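Long-range contact in transcriptional activator, putative (Pyrococcus furiosus, PDB 1RTW), which is a putative transcriptional activator, an all-helical protein of the TENA/THI-4/PQQC family that assembles from four chains: residues Leu56-Pro62 with Ala113-Phe118. Sequence-based numbering, arbitrary orientation.
Sequences LLMAKAP and ASLGSF
Lys60 NZ, at the end of helix 33-60, meets the carbonyl oxygens of Ala113, Ser114 and Gly116, a worked example of how a lysine can bind the C-terminal end of a neighbouring helix. Beyond CG the chain is fully extended (chi2 -172°), which carries NZ into this cluster. Lys60 NZ donates to Gly116 O at 2.7 Å, tilted slightly from that carbonyl plane. Lys60 NZ reaches Ala113 O at 3.1 Å from above the plane, and its bond to Ser114 O is weak. The positive charge probably also offsets the negative end of the helix dipole. The tight part lies around Phe118. Its CG stands anti to the backbone N (chi1 -177°), sending the ring toward the turn after Lys60. Ala61 CA sits over one face of the Phe118 ring, a CH-pi contact 4.1 Å from the centroid, and Pro62 CD touches Phe118 CE2. Leu57 O meets the ring edge at Phe118 CE1 (3.4 Å). Phe69 of helix 66-89 also touches Phe118 and Ala61. At the other end of the contact, Leu56 CB packs on Ala113 CB at 3.6 Å. Less directly packed is the gap where a water bridges Leu56 O and Ala113 O; Lys60 is partly exposed, with Lys60 of a third subunit beside it. Ser117 N-caps helix 118-142 and Glu120 OE1 bonds back to Ser117 N, consistent with a capping box, so lysine bonds and capping box together mark this helix-to-helix link of the TENA/THI-4/PQQC helical bundle.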
loop_
_atom_site.group_PDB
_atom_site.type_symbol
_atom_site.label_atom_id
_atom_site.label_comp_id
_atom_site.label_asym_id
_atom_site.label_seq_id
_atom_site.Cartn_x
_atom_site.Cartn_y
_atom_site.Cartn_z
ATOM N N LEU B 56 8.026 -3.095 -3.960
ATOM C CA LEU B 56 7.141 -2.007 -3.598
ATOM C C LEU B 56 7.551 -0.748 -4.357
ATOM O O LEU B 56 6.694 -0.013 -4.847
ATOM C CB LEU B 56 7.199 -1.780 -2.105
ATOM C CG LEU B 56 6.379 -2.826 -1.361
ATOM C CD1 LEU B 56 6.583 -2.667 0.123
ATOM C CD2 LEU B 56 4.917 -2.670 -1.710
ATOM N N LEU B 57 8.860 -0.529 -4.487
ATOM C CA LEU B 57 9.376 0.621 -5.209
ATOM C C LEU B 57 9.030 0.483 -6.690
ATOM O O LEU B 57 8.592 1.442 -7.322
ATOM C CB LEU B 57 10.893 0.731 -5.048
ATOM C CG LEU B 57 11.415 1.173 -3.689
ATOM C CD1 LEU B 57 12.940 1.173 -3.694
ATOM C CD2 LEU B 57 10.880 2.556 -3.352
HETATM N N MSE B 58 9.174 -0.733 -7.218
HETATM C CA MSE B 58 8.874 -0.999 -8.625
HETATM C C MSE B 58 7.459 -0.568 -9.003
HETATM O O MSE B 58 7.249 0.094 -10.020
HETATM C CB MSE B 58 9.077 -2.484 -8.965
HETATM C CG MSE B 58 8.639 -2.845 -10.374
HETATM SE SE MSE B 58 9.247 -4.608 -10.967
HETATM C CE MSE B 58 8.989 -4.364 -12.872
ATOM N N ALA B 59 6.501 -0.918 -8.159
ATOM C CA ALA B 59 5.108 -0.580 -8.400
ATOM C C ALA B 59 4.840 0.925 -8.517
ATOM O O ALA B 59 3.907 1.336 -9.202
ATOM C CB ALA B 59 4.261 -1.173 -7.305
ATOM N N LYS B 60 5.657 1.725 -7.835
ATOM C CA LYS B 60 5.544 3.177 -7.809
ATOM C C LYS B 60 6.509 3.855 -8.770
ATOM O O LYS B 60 6.493 5.078 -8.883
ATOM C CB LYS B 60 5.910 3.699 -6.420
ATOM C CG LYS B 60 4.847 3.695 -5.373
ATOM C CD LYS B 60 5.386 4.437 -4.142
ATOM C CE LYS B 60 4.394 4.447 -2.992
ATOM N NZ LYS B 60 5.021 5.011 -1.761
ATOM N N ALA B 61 7.376 3.083 -9.419
ATOM C CA ALA B 61 8.380 3.663 -10.312
ATOM C C ALA B 61 7.900 4.157 -11.670
ATOM O O ALA B 61 6.907 3.668 -12.210
ATOM C CB ALA B 61 9.548 2.681 -10.508
ATOM N N PRO B 62 8.621 5.134 -12.248
ATOM C CA PRO B 62 8.296 5.707 -13.563
ATOM C C PRO B 62 8.468 4.635 -14.647
ATOM O O PRO B 62 9.286 3.727 -14.499
ATOM C CB PRO B 62 9.341 6.811 -13.720
ATOM C CG PRO B 62 9.661 7.198 -12.285
ATOM C CD PRO B 62 9.745 5.852 -11.624
ATOM N N ALA B 113 8.877 2.312 1.797
ATOM C CA ALA B 113 8.451 1.938 0.460
ATOM C C ALA B 113 6.939 2.073 0.285
ATOM O O ALA B 113 6.470 2.430 -0.785
ATOM C CB ALA B 113 8.905 0.520 0.141
ATOM N N SER B 114 6.189 1.812 1.347
ATOM C CA SER B 114 4.731 1.895 1.303
ATOM C C SER B 114 4.124 3.286 1.461
ATOM O O SER B 114 3.173 3.630 0.761
ATOM C CB SER B 114 4.121 1.000 2.382
ATOM O OG SER B 114 4.387 -0.366 2.129
ATOM N N LEU B 115 4.644 4.056 2.409
ATOM C CA LEU B 115 4.103 5.370 2.722
ATOM C C LEU B 115 4.979 6.555 2.344
ATOM O O LEU B 115 4.529 7.698 2.376
ATOM C CB LEU B 115 3.777 5.428 4.223
ATOM C CG LEU B 115 3.015 4.209 4.775
ATOM C CD1 LEU B 115 2.830 4.337 6.284
ATOM C CD2 LEU B 115 1.661 4.046 4.096
ATOM N N GLY B 116 6.234 6.297 2.009
ATOM C CA GLY B 116 7.110 7.395 1.647
ATOM C C GLY B 116 7.011 7.756 0.188
ATOM O O GLY B 116 6.258 7.141 -0.557
ATOM N N SER B 117 7.741 8.791 -0.209
ATOM C CA SER B 117 7.782 9.228 -1.604
ATOM C C SER B 117 8.709 8.254 -2.349
ATOM O O SER B 117 9.499 7.550 -1.719
ATOM C CB SER B 117 8.381 10.627 -1.675
ATOM O OG SER B 117 9.732 10.596 -1.243
ATOM N N PHE B 118 8.643 8.240 -3.678
ATOM C CA PHE B 118 9.501 7.344 -4.452
ATOM C C PHE B 118 10.974 7.679 -4.196
ATOM O O PHE B 118 11.808 6.780 -4.034
ATOM C CB PHE B 118 9.191 7.437 -5.949
ATOM C CG PHE B 118 9.997 6.489 -6.793
ATOM C CD1 PHE B 118 9.844 5.116 -6.654
ATOM C CD2 PHE B 118 10.916 6.963 -7.723
ATOM C CE1 PHE B 118 10.583 4.238 -7.415
ATOM C CE2 PHE B 118 11.664 6.086 -8.495
ATOM C CZ PHE B 118 11.497 4.723 -8.338
HETATM O O HOH W 1 4.797 0.910 -2.766
#